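Local coordinates for protein Myo-inositol 2-dehydrogenase (Thermotoga maritima, PDB 3EZY) that catalyses the NAD(+)-dependent oxidation of myo-inositol to scyllo-inosose and thus probably takes part in myo-inositol degradation, at residues A[90-95]-A[290-295]; A[140-145]-A[248-253]. One frame throughout, in Å; residues are numbered along the deposited sequence.

Interaction 1 of 2, residues A[90-95]-A[290-295]; sequences HVFCEK and KTFIKN
F92 and F292 carry this contact by aromatic packing. Strand 90-94 lies in the parallel sheet of the NAD-binding Rossmann fold. Residues 290-295 of helix 277-298 run nearly antiparallel to it, at 159°, with the two segment axes 10.1 Å apart at closest approach. The two residues face each other in register.

The first component is a CH-pi contact. F92 CB sits almost exactly over the centre of one face of the F292 ring, 3.7 Å from the centroid. All six ring carbons of F292 lie at similar distances from this one CB. F292 CG is anti to the backbone N (chi1 175°), which sends the ring out from the helix to meet the strand.

The second component is an edge-to-face ring pair. The edge of F92 is turned toward the face of F292, with the planes at 61° and the centroids 5.8 Å apart. F92 starts toward the helix at CB, but its ring leads away and meets the rings of H17 and F119.

The remaining contacts are with the strand backbone. F292 CZ lies 3.7 Å from F92 N and 3.8 Å from V91 C. The carbonyl carbon of H90 sits at the edge of the F292 ring, near its plane, 4.2 Å from CZ. The imidazole of H90 has its polar partner outside the two segments: ND1 is hydrogen-bonded to I117 N. L69, on the neighbouring strand 67-70, touches both phenylalanines.

No hydrogen bond or salt bridge joins the two segments. The backbone of H90, V91 and F92 is hydrogen-bonded to strand 67-70 or to I117 and F119. Between these segments the attraction is therefore mostly dispersion, with the CH-pi and edge-to-face contacts of the two phenylalanines, in a buried contact.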
loop_
_atom_site.group_PDB
_atom_site.type_symbol
_atom_site.label_atom_id
_atom_site.label_comp_id
_atom_site.label_asym_id
_atom_site.label_seq_id
_atom_site.Cartn_x
_atom_site.Cartn_y
_atom_site.Cartn_z
ATOM N N HIS A 90 29.963 34.310 7.530
ATOM C CA HIS A 90 28.737 33.544 7.785
ATOM C C HIS A 90 29.052 32.063 7.946
ATOM O O HIS A 90 29.911 31.546 7.241
ATOM C CB HIS A 90 27.778 33.745 6.632
ATOM C CG HIS A 90 27.292 35.152 6.523
ATOM N ND1 HIS A 90 26.598 35.777 7.538
ATOM C CD2 HIS A 90 27.413 36.062 5.527
ATOM C CE1 HIS A 90 26.293 37.007 7.159
ATOM N NE2 HIS A 90 26.773 37.203 5.944
ATOM N N VAL A 91 28.412 31.382 8.897
ATOM C CA VAL A 91 28.870 30.038 9.236
ATOM C C VAL A 91 27.743 29.002 9.328
ATOM O O VAL A 91 26.694 29.243 9.970
ATOM C CB VAL A 91 29.822 30.009 10.522
ATOM C CG1 VAL A 91 29.198 30.667 11.712
ATOM C CG2 VAL A 91 30.224 28.575 10.884
ATOM N N PHE A 92 27.948 27.867 8.646
ATOM C CA PHE A 92 27.066 26.697 8.776
ATOM C C PHE A 92 27.860 25.674 9.561
ATOM O O PHE A 92 29.051 25.447 9.261
ATOM C CB PHE A 92 26.692 26.177 7.377
ATOM C CG PHE A 92 26.054 24.794 7.351
ATOM C CD1 PHE A 92 24.672 24.647 7.225
ATOM C CD2 PHE A 92 26.844 23.643 7.438
ATOM C CE1 PHE A 92 24.074 23.342 7.211
ATOM C CE2 PHE A 92 26.276 22.358 7.396
ATOM C CZ PHE A 92 24.879 22.209 7.295
ATOM N N CYS A 93 27.248 25.086 10.597
ATOM C CA CYS A 93 27.917 24.070 11.402
ATOM C C CYS A 93 27.137 22.752 11.387
ATOM O O CYS A 93 25.956 22.703 11.778
ATOM C CB CYS A 93 28.079 24.553 12.864
ATOM S SG CYS A 93 29.137 23.517 13.892
ATOM N N GLU A 94 27.816 21.677 11.006
ATOM C CA GLU A 94 27.208 20.358 11.040
ATOM C C GLU A 94 26.746 20.023 12.461
ATOM O O GLU A 94 27.303 20.543 13.464
ATOM C CB GLU A 94 28.203 19.275 10.538
ATOM C CG GLU A 94 27.986 18.882 9.059
ATOM C CD GLU A 94 26.510 18.537 8.779
ATOM O OE1 GLU A 94 25.937 19.008 7.772
ATOM O OE2 GLU A 94 25.914 17.793 9.587
ATOM N N LYS A 95 25.728 19.169 12.545
ATOM C CA LYS A 95 25.290 18.570 13.778
ATOM C C LYS A 95 26.434 17.773 14.388
ATOM O O LYS A 95 27.193 17.124 13.653
ATOM C CB LYS A 95 24.107 17.601 13.482
ATOM C CG LYS A 95 23.903 16.481 14.553
ATOM C CD LYS A 95 24.783 15.238 14.353
ATOM C CE LYS A 95 24.321 14.083 15.216
ATOM N NZ LYS A 95 25.408 13.090 15.506
ATOM N N LYS A 290 21.419 24.701 -0.234
ATOM C CA LYS A 290 20.811 25.771 -1.033
ATOM C C LYS A 290 20.121 26.801 -0.126
ATOM O O LYS A 290 20.096 27.995 -0.444
ATOM C CB LYS A 290 19.788 25.205 -2.038
ATOM C CG LYS A 290 20.365 24.248 -3.049
ATOM C CD LYS A 290 19.271 23.923 -4.099
ATOM C CE LYS A 290 19.771 22.919 -5.165
ATOM N NZ LYS A 290 18.585 22.133 -5.756
ATOM N N THR A 291 19.538 26.329 0.975
ATOM C CA THR A 291 18.794 27.214 1.878
ATOM C C THR A 291 19.751 28.135 2.632
ATOM O O THR A 291 19.490 29.336 2.744
ATOM C CB THR A 291 17.897 26.438 2.895
ATOM O OG1 THR A 291 17.015 25.565 2.176
ATOM C CG2 THR A 291 17.059 27.398 3.753
ATOM N N PHE A 292 20.829 27.555 3.152
ATOM C CA PHE A 292 21.913 28.318 3.772
ATOM C C PHE A 292 22.442 29.434 2.845
ATOM O O PHE A 292 22.637 30.584 3.263
ATOM C CB PHE A 292 23.079 27.383 4.168
ATOM C CG PHE A 292 24.296 28.140 4.715
ATOM C CD1 PHE A 292 24.187 28.874 5.890
ATOM C CD2 PHE A 292 25.511 28.135 4.039
ATOM C CE1 PHE A 292 25.253 29.576 6.409
ATOM C CE2 PHE A 292 26.617 28.833 4.552
ATOM C CZ PHE A 292 26.478 29.561 5.740
ATOM N N ILE A 293 22.707 29.082 1.603
ATOM C CA ILE A 293 23.187 30.034 0.595
ATOM C C ILE A 293 22.145 31.135 0.311
ATOM O O ILE A 293 22.489 32.311 0.250
ATOM C CB ILE A 293 23.552 29.272 -0.686
ATOM C CG1 ILE A 293 24.798 28.430 -0.421
ATOM C CG2 ILE A 293 23.741 30.246 -1.887
ATOM C CD1 ILE A 293 25.010 27.341 -1.464
ATOM N N LYS A 294 20.880 30.748 0.139
ATOM C CA LYS A 294 19.772 31.693 0.031
ATOM C C LYS A 294 19.718 32.647 1.221
ATOM O O LYS A 294 19.572 33.860 1.032
ATOM C CB LYS A 294 18.429 30.947 -0.049
ATOM C CG LYS A 294 17.189 31.895 -0.158
ATOM C CD LYS A 294 15.833 31.147 -0.188
ATOM C CE LYS A 294 15.510 30.479 1.166
ATOM N NZ LYS A 294 14.822 31.410 2.158
ATOM N N ASN A 295 19.844 32.127 2.450
ATOM C CA ASN A 295 19.751 33.003 3.622
ATOM C C ASN A 295 20.908 34.010 3.576
ATOM O O ASN A 295 20.731 35.197 3.840
ATOM C CB ASN A 295 19.873 32.251 4.954
ATOM C CG ASN A 295 18.807 31.194 5.153
ATOM O OD1 ASN A 295 19.072 30.204 5.826
ATOM N ND2 ASN A 295 17.602 31.408 4.613
#

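Interaction 2 of 2, residues A[140-145]-A[248-253]; sequences GTIGKP and GRIFAD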
loop_
_atom_site.group_PDB
_atom_site.type_symbol
_atom_site.label_atom_id
_atom_site.label_comp_id
_atom_site.label_asym_id
_atom_site.label_seq_id
_atom_site.Cartn_x
_atom_site.Cartn_y
_atom_site.Cartn_z
ATOM N N GLY A 140 -3.057 23.276 9.345
ATOM C CA GLY A 140 -4.311 22.919 10.021
ATOM C C GLY A 140 -4.910 21.602 9.553
ATOM O O GLY A 140 -5.974 21.185 10.016
ATOM N N THR A 141 -4.221 20.921 8.638
ATOM C CA THR A 141 -4.751 19.713 8.019
ATOM C C THR A 141 -5.139 18.579 8.990
ATOM O O THR A 141 -6.039 17.800 8.682
ATOM C CB THR A 141 -3.768 19.147 6.961
ATOM O OG1 THR A 141 -3.583 20.116 5.913
ATOM C CG2 THR A 141 -4.343 17.946 6.350
ATOM N N ILE A 142 -4.460 18.454 10.133
ATOM C CA ILE A 142 -4.874 17.449 11.115
ATOM C C ILE A 142 -5.556 18.061 12.347
ATOM O O ILE A 142 -5.818 17.369 13.360
ATOM C CB ILE A 142 -3.729 16.428 11.466
ATOM C CG1 ILE A 142 -2.430 17.131 11.876
ATOM C CG2 ILE A 142 -3.489 15.531 10.259
ATOM C CD1 ILE A 142 -2.435 17.689 13.317
ATOM N N GLY A 143 -5.943 19.333 12.232
ATOM C CA GLY A 143 -6.541 20.013 13.400
ATOM C C GLY A 143 -5.487 20.363 14.442
ATOM O O GLY A 143 -4.308 20.583 14.117
ATOM N N LYS A 144 -5.884 20.376 15.706
ATOM C CA LYS A 144 -4.936 20.559 16.790
ATOM C C LYS A 144 -4.114 19.275 17.075
ATOM O O LYS A 144 -4.696 18.228 17.335
ATOM C CB LYS A 144 -5.684 20.989 18.052
ATOM C CG LYS A 144 -4.741 21.438 19.148
ATOM C CD LYS A 144 -5.391 22.415 20.122
ATOM C CE LYS A 144 -4.301 23.271 20.792
ATOM N NZ LYS A 144 -3.183 23.596 19.823
ATOM N N PRO A 145 -2.763 19.360 17.071
ATOM C CA PRO A 145 -1.996 18.092 17.260
ATOM C C PRO A 145 -2.173 17.518 18.677
ATOM O O PRO A 145 -2.173 18.258 19.631
ATOM C CB PRO A 145 -0.529 18.507 16.984
ATOM C CG PRO A 145 -0.683 19.762 16.088
ATOM C CD PRO A 145 -1.870 20.481 16.718
ATOM N N GLY A 248 -7.557 14.417 12.304
ATOM C CA GLY A 248 -7.115 13.291 11.520
ATOM C C GLY A 248 -5.680 12.869 11.840
ATOM O O GLY A 248 -5.115 13.234 12.881
ATOM N N ARG A 249 -5.092 12.134 10.915
ATOM C CA ARG A 249 -3.755 11.629 11.145
ATOM C C ARG A 249 -2.898 11.854 9.916
ATOM O O ARG A 249 -3.383 11.801 8.780
ATOM C CB ARG A 249 -3.819 10.128 11.471
ATOM C CG ARG A 249 -2.450 9.464 11.801
ATOM C CD ARG A 249 -2.615 7.902 11.796
ATOM N NE ARG A 249 -2.524 7.438 10.405
ATOM C CZ ARG A 249 -2.893 6.238 9.974
ATOM N NH1 ARG A 249 -3.428 5.338 10.817
ATOM N NH2 ARG A 249 -2.755 5.954 8.681
ATOM N N ILE A 250 -1.612 12.089 10.117
ATOM C CA ILE A 250 -0.733 12.263 8.968
ATOM C C ILE A 250 0.558 11.471 9.188
ATOM O O ILE A 250 1.053 11.404 10.290
ATOM C CB ILE A 250 -0.448 13.737 8.639
ATOM C CG1 ILE A 250 0.230 13.839 7.246
ATOM C CG2 ILE A 250 0.357 14.425 9.748
ATOM C CD1 ILE A 250 0.119 15.200 6.603
ATOM N N PHE A 251 1.123 10.905 8.126
ATOM C CA PHE A 251 2.231 9.964 8.323
ATOM C C PHE A 251 3.196 10.155 7.161
ATOM O O PHE A 251 2.750 10.427 6.042
ATOM C CB PHE A 251 1.581 8.567 8.329
ATOM C CG PHE A 251 2.476 7.448 7.961
ATOM C CD1 PHE A 251 3.407 6.964 8.880
ATOM C CD2 PHE A 251 2.347 6.828 6.741
ATOM C CE1 PHE A 251 4.221 5.882 8.588
ATOM C CE2 PHE A 251 3.162 5.734 6.423
ATOM C CZ PHE A 251 4.101 5.258 7.367
ATOM N N ALA A 252 4.509 10.073 7.414
ATOM C CA ALA A 252 5.493 10.060 6.309
ATOM C C ALA A 252 6.226 8.703 6.419
ATOM O O ALA A 252 6.767 8.384 7.475
ATOM C CB ALA A 252 6.473 11.242 6.449
ATOM N N ASP A 253 6.211 7.908 5.344
ATOM C CA ASP A 253 6.840 6.591 5.325
ATOM C C ASP A 253 8.301 6.649 4.806
ATOM O O ASP A 253 8.794 7.684 4.305
ATOM C CB ASP A 253 5.967 5.615 4.500
ATOM C CG ASP A 253 6.250 4.117 4.811
ATOM O OD1 ASP A 253 6.973 3.783 5.780
ATOM O OD2 ASP A 253 5.710 3.259 4.073
#
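The type I beta turn after helix 128-138 puts I142 against G248, R249 and I250 at the start of edge strand 248-252, in the C-terminal domain. The turn runs from G140 to G143. G140 ends the helix in a Schellman motif, with positive phi and two bonds back into the last turn. The beta turn is closed by its own bond, G143 N to G140 O at 2.9 Å.

I142 is the side chain that reaches across. Its CG2 methyl does most of the touching. This methyl lies 3.7 Å from R249 C and 3.8 Å from G248 C, so it rests alongside the strand backbone. It also meets I250 at the branch point, 3.9 Å from I250 CB, and I250 CG2 is almost as near. I142 CB lies 3.8 Å from G248 O. In I142, CG1 stands between the backbone N and the carbonyl carbon (chi1 52°), and this leaves CG2 as the branch directed at the strand.

Between the two backbones the nearest polar pair is I142 O and G248 N, 3.6 Å apart, and no hydrogen bond crosses between the segments. The loop is instead bonded to the residues just before the strand: I142, in the turn, pairs with K247, and K144, just after it, with S246. I250 also packs on L133, A136 and V137 of helix 128-138, so helix, turn and strand share one apolar core. A bound 2-methyl-2,4-pentanediol, probably from the crystallisation liquor, lies about 4 Å from the I250 side chain.

L262 of the second subunit packs on I142. The arrangement belongs to the C-terminal alpha/beta domain of the Gfo/Idh/MocA family, whose open-faced sheet commonly takes part in subunit association. Here R249 to A252 extend it as an antiparallel ladder into the second subunit.

The two contacts lie in different domains, with centres 29 Å apart and nearest atoms about 18 Å apart. Interaction 2 is nested along the chain inside the loop closed by interaction 1, in the order 90-95, 140-145, 248-253, 290-295. They share no strand, helix or sheet. Interaction 1 joins the parallel Rossmann sheet to helix 277-298, which follows strands 238-245 and 248-252 in sequence. The chain thus leaves the nucleotide-binding domain, builds most of the mixed sheet, and returns with helix 277-298 to pack on the first domain; the last strand of that sheet, 329-330, follows later. No other subunit touches interaction 1, whereas two other subunits come within reach of interaction 2.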